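Catalase (Pseudomonas syringae, PDB 1M7S) breaks hydrogen peroxide down into water and oxygen at a heme, protecting the cell from peroxide damage. Local coordinates at residues A[4-7]-A[8-12]; A[34-37]-A[38-42]. All coordinates share one frame; numbering follows the deposited sequence.

How the contacts relate
Contacts 1 and 2 follow one another in the N-terminal arm of this catalase, far from the centre of their own chain, yet both are largely buried because the other subunits of the tetramer close over them. Contact 1 (4-12) is a loop folded back on itself by a tight turn, held by backbone bonds and polar side chains; contact 2 (34-42) is one stretch of helix 32-41, with a leucine pair of which Leu38 lies beside a heme. They touch each other: Asp7 OD2 meets Arg40 NH2 in a salt bridge of 3.1 Å, and Gln36 OE1 probably accepts from Asp7 N. The second subunit borders both.

Contact 1: residues A[4-7]-A[8-12]; sequences LTRD and NGAVV
The carbonyl oxygen Arg6 O is gripped by two donors, the hydroxyl of the preceding Thr5 (OG1, 2.8 Å) and, from across the turn, Gly9 N (3.1 Å). They arrive from opposite faces of the carbonyl plane, the glycine N-H well above it. This second bond closes a type I beta turn from Arg6 to Gly9, and Gly9 has the positive phi (86°) at which a CB would press on the preceding carbonyl oxygen. Beyond the turn the two arms of the loop run back roughly antiparallel, with a single bridge between Thr5 and Val11: Arg6 N gives a straight bond of 2.8 Å to Ala10 O, and Val12 N bonds to Leu4 O at 3.0 Å. Asn8 turns its CG between its own backbone N and carbonyl carbon (chi1 72°), bringing OD1 within 3.0 Å of Ala10 N, an Asx turn that ties Asn8 to Ala10; this N-H too comes from above the amide plane. The Arg6 chain bends at chi3 to bring its guanidinium alongside Asn8 and Ala10, with Asn8 OD1 and Ala10 CB over one face; the guanidinium and Asn8 amide planes are 31° apart. Its NH1 bonds to Leu313 O of the second subunit, while Asn8 ND2 reaches Asn118 O of that subunit. Val12 CG2 touches the aliphatic part of Arg6 at CG (3.7 Å), and Leu4 CD2 lies 4.0 Å from Val12 CB. Asp7, within the turn, accepts at OD1 from Asn358 and Asn360 of the second subunit. The whole loop precedes strand 20-21 and is wedged between that subunit and helix 32-41 of its own chain, with Arg6 packing on Val32, Gln33 and Gln36.

Contact 2: residues A[34-37]-A[38-42]; sequences LLQK and LQRFD
Four successive i to i+4 bonds, from Leu38 N to Leu34 O through Phe41 N to Lys37 O, make 34-41 regular alpha helix; the shortest joins Gln39 N to Leu35 O at 2.8 Å, and all four are close to straight. Asp42 N continues the pattern to Leu38 O. Among the side chains, Leu34 and Leu38 sit one turn apart and meet by their methyls, CD1 to CD1 at 3.8 Å. Leu34 sends CG anti to its N (chi1 172°), whereas Leu38 sets it beside the N (chi1 -70°); these settings bring the CD1 methyls of both together, and Leu38 CG also lies 3.4 Å from Leu34 O. The side chain of Leu38 comes within about 4 Å of a heme, and Asp42 touches that heme as well. Gln39, the next residue, lays CB and CG against Leu35 O, CG at 3.3 Å. Arg40 CG similarly covers Gln36 O at 3.5 Å, before its chain bends at chi2 and chi3. Phe41 contributes CB, 3.3 Å from Lys37 O, and its ring leads away from 34-37. The long polar ends find partners elsewhere: those of Gln36 and Arg40 go to the 4-12 loop, Lys37 NZ forms a salt bridge with Asp139 and a hydrogen bond with Ile135 O, both of the third subunit, and Gln39 NE2 bonds to Asp334 of the second subunit. The chemistry is thus divided by direction: the backbone supplies its own hydrogen bonds within the helix, Leu38, packed against Leu34, puts an apolar side chain beside the heme, and the charged and amide ends tie this helix to the 4-12 loop and to other subunits, consistent with an arm that contributes to the assembly of the tetramer.

Contact 1: residues A[4-7]-A[8-12]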
loop_
_atom_site.group_PDB
_atom_site.type_symbol
_atom_site.label_atom_id
_atom_site.label_comp_id
_atom_site.label_asym_id
_atom_site.label_seq_id
_atom_site.Cartn_x
_atom_site.Cartn_y
_atom_site.Cartn_z
ATOM N N LEU A 4 -6.935 27.603 12.884
ATOM C CA LEU A 4 -6.951 26.286 12.245
ATOM C C LEU A 4 -6.213 26.450 10.925
ATOM O O LEU A 4 -6.369 27.468 10.219
ATOM C CB LEU A 4 -8.433 25.978 11.962
ATOM C CG LEU A 4 -8.799 24.722 11.154
ATOM C CD1 LEU A 4 -8.478 23.478 11.985
ATOM C CD2 LEU A 4 -10.305 24.768 10.895
ATOM N N THR A 5 -5.422 25.485 10.502
ATOM C CA THR A 5 -4.704 25.496 9.263
ATOM C C THR A 5 -4.947 24.207 8.445
ATOM O O THR A 5 -5.321 23.191 9.027
ATOM C CB THR A 5 -3.169 25.585 9.355
ATOM O OG1 THR A 5 -2.673 24.290 9.775
ATOM C CG2 THR A 5 -2.710 26.657 10.354
ATOM N N ARG A 6 -4.591 24.270 7.188
ATOM C CA ARG A 6 -4.523 23.127 6.281
ATOM C C ARG A 6 -3.138 22.486 6.481
ATOM O O ARG A 6 -2.344 22.996 7.287
ATOM C CB ARG A 6 -4.772 23.539 4.840
ATOM C CG ARG A 6 -6.127 24.155 4.531
ATOM C CD ARG A 6 -6.567 23.945 3.088
ATOM N NE ARG A 6 -5.524 24.319 2.148
ATOM C CZ ARG A 6 -5.160 25.512 1.674
ATOM N NH1 ARG A 6 -4.142 25.613 0.832
ATOM N NH2 ARG A 6 -5.859 26.565 2.024
ATOM N N ASP A 7 -2.860 21.341 5.871
ATOM C CA ASP A 7 -1.572 20.636 6.031
ATOM C C ASP A 7 -0.382 21.380 5.430
ATOM O O ASP A 7 0.785 21.137 5.831
ATOM C CB ASP A 7 -1.765 19.220 5.461
ATOM C CG ASP A 7 -2.705 18.323 6.274
ATOM O OD1 ASP A 7 -3.033 18.602 7.456
ATOM O OD2 ASP A 7 -3.080 17.220 5.756
ATOM N N ASN A 8 -0.564 22.345 4.512
ATOM C CA ASN A 8 0.518 23.213 4.039
ATOM C C ASN A 8 0.718 24.465 4.913
ATOM O O ASN A 8 1.489 25.361 4.490
ATOM C CB ASN A 8 0.261 23.742 2.631
ATOM C CG ASN A 8 -0.847 24.793 2.567
ATOM O OD1 ASN A 8 -1.738 24.822 3.424
ATOM N ND2 ASN A 8 -0.801 25.667 1.539
ATOM N N GLY A 9 0.035 24.552 6.036
ATOM C CA GLY A 9 0.132 25.686 6.943
ATOM C C GLY A 9 -0.782 26.884 6.646
ATOM O O GLY A 9 -0.801 27.793 7.476
ATOM N N ALA A 10 -1.490 26.888 5.526
ATOM C CA ALA A 10 -2.369 28.033 5.211
ATOM C C ALA A 10 -3.583 28.019 6.131
ATOM O O ALA A 10 -4.114 26.955 6.455
ATOM C CB ALA A 10 -2.751 28.055 3.742
ATOM N N VAL A 11 -3.926 29.196 6.680
ATOM C CA VAL A 11 -5.053 29.326 7.584
ATOM C C VAL A 11 -6.349 29.016 6.857
ATOM O O VAL A 11 -6.510 29.260 5.666
ATOM C CB VAL A 11 -5.132 30.714 8.267
ATOM C CG1 VAL A 11 -3.922 30.891 9.202
ATOM C CG2 VAL A 11 -5.197 31.835 7.247
ATOM N N VAL A 12 -7.324 28.468 7.570
ATOM C CA VAL A 12 -8.650 28.167 7.059
ATOM C C VAL A 12 -9.625 29.302 7.355
ATOM O O VAL A 12 -9.644 29.836 8.448
ATOM C CB VAL A 12 -9.174 26.846 7.658
ATOM C CG1 VAL A 12 -10.642 26.586 7.311
ATOM C CG2 VAL A 12 -8.280 25.726 7.147
#

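Contact 2: residues A[34-37]-A[38-42]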
loop_
_atom_site.group_PDB
_atom_site.type_symbol
_atom_site.label_atom_id
_atom_site.label_comp_id
_atom_site.label_asym_id
_atom_site.label_seq_id
_atom_site.Cartn_x
_atom_site.Cartn_y
_atom_site.Cartn_z
ATOM N N LEU A 34 -12.284 21.246 2.252
ATOM C CA LEU A 34 -13.151 20.053 2.295
ATOM C C LEU A 34 -12.398 18.815 1.815
ATOM O O LEU A 34 -12.421 17.734 2.461
ATOM C CB LEU A 34 -14.397 20.306 1.445
ATOM C CG LEU A 34 -15.337 19.131 1.214
ATOM C CD1 LEU A 34 -15.987 18.724 2.551
ATOM C CD2 LEU A 34 -16.406 19.551 0.222
ATOM N N LEU A 35 -11.771 18.868 0.638
ATOM C CA LEU A 35 -11.109 17.732 0.015
ATOM C C LEU A 35 -9.932 17.225 0.833
ATOM O O LEU A 35 -9.830 15.997 1.020
ATOM C CB LEU A 35 -10.554 18.068 -1.399
ATOM C CG LEU A 35 -11.484 17.989 -2.619
ATOM C CD1 LEU A 35 -11.754 16.537 -3.008
ATOM C CD2 LEU A 35 -12.824 18.628 -2.388
ATOM N N GLN A 36 -9.136 18.124 1.438
ATOM C CA GLN A 36 -8.033 17.605 2.240
ATOM C C GLN A 36 -8.514 16.871 3.473
ATOM O O GLN A 36 -7.957 15.844 3.836
ATOM C CB GLN A 36 -7.091 18.744 2.686
ATOM C CG GLN A 36 -5.827 18.144 3.353
ATOM C CD GLN A 36 -4.790 19.279 3.478
ATOM O OE1 GLN A 36 -4.908 20.068 4.420
ATOM N NE2 GLN A 36 -3.850 19.304 2.542
ATOM N N LYS A 37 -9.473 17.452 4.222
ATOM C CA LYS A 37 -9.978 16.839 5.422
ATOM C C LYS A 37 -10.595 15.489 5.075
ATOM O O LYS A 37 -10.324 14.578 5.848
ATOM C CB LYS A 37 -11.116 17.613 6.128
ATOM C CG LYS A 37 -10.726 18.961 6.648
ATOM C CD LYS A 37 -11.951 19.686 7.199
ATOM C CE LYS A 37 -12.474 19.094 8.505
ATOM N NZ LYS A 37 -13.496 20.063 9.070
ATOM N N LEU A 38 -11.328 15.411 3.966
ATOM C CA LEU A 38 -11.944 14.113 3.633
ATOM C C LEU A 38 -10.869 13.107 3.194
ATOM O O LEU A 38 -10.922 11.974 3.672
ATOM C CB LEU A 38 -13.059 14.281 2.604
ATOM C CG LEU A 38 -14.349 14.971 3.080
ATOM C CD1 LEU A 38 -15.329 15.053 1.905
ATOM C CD2 LEU A 38 -14.939 14.161 4.237
ATOM N N GLN A 39 -9.885 13.515 2.409
ATOM C CA GLN A 39 -8.867 12.528 1.988
ATOM C C GLN A 39 -8.063 12.024 3.142
ATOM O O GLN A 39 -7.641 10.854 3.195
ATOM C CB GLN A 39 -8.018 13.134 0.856
ATOM C CG GLN A 39 -8.818 13.209 -0.440
ATOM C CD GLN A 39 -7.938 13.247 -1.691
ATOM O OE1 GLN A 39 -7.243 14.245 -1.979
ATOM N NE2 GLN A 39 -8.014 12.185 -2.495
ATOM N N ARG A 40 -7.707 12.910 4.118
ATOM C CA ARG A 40 -6.975 12.428 5.264
ATOM C C ARG A 40 -7.846 11.466 6.074
ATOM O O ARG A 40 -7.404 10.422 6.551
ATOM C CB ARG A 40 -6.558 13.597 6.218
ATOM C CG ARG A 40 -5.350 14.377 5.636
ATOM C CD ARG A 40 -4.105 13.504 5.466
ATOM N NE ARG A 40 -3.639 12.937 6.709
ATOM C CZ ARG A 40 -2.914 13.494 7.674
ATOM N NH1 ARG A 40 -2.618 12.779 8.777
ATOM N NH2 ARG A 40 -2.506 14.750 7.614
ATOM N N PHE A 41 -9.106 11.863 6.344
ATOM C CA PHE A 41 -10.032 11.049 7.106
ATOM C C PHE A 41 -10.142 9.647 6.466
ATOM O O PHE A 41 -10.172 8.613 7.156
ATOM C CB PHE A 41 -11.417 11.749 7.136
ATOM C CG PHE A 41 -12.473 10.919 7.834
ATOM C CD1 PHE A 41 -12.483 10.736 9.195
ATOM C CD2 PHE A 41 -13.413 10.258 7.035
ATOM C CE1 PHE A 41 -13.460 9.943 9.812
ATOM C CE2 PHE A 41 -14.384 9.467 7.645
ATOM C CZ PHE A 41 -14.407 9.295 9.028
ATOM N N ASP A 42 -10.314 9.663 5.156
ATOM C CA ASP A 42 -10.562 8.457 4.371
ATOM C C ASP A 42 -9.408 7.459 4.421
ATOM O O ASP A 42 -9.541 6.302 4.024
ATOM C CB ASP A 42 -10.791 8.869 2.891
ATOM C CG ASP A 42 -12.137 9.511 2.597
ATOM O OD1 ASP A 42 -12.400 10.071 1.500
ATOM O OD2 ASP A 42 -13.023 9.497 3.474
#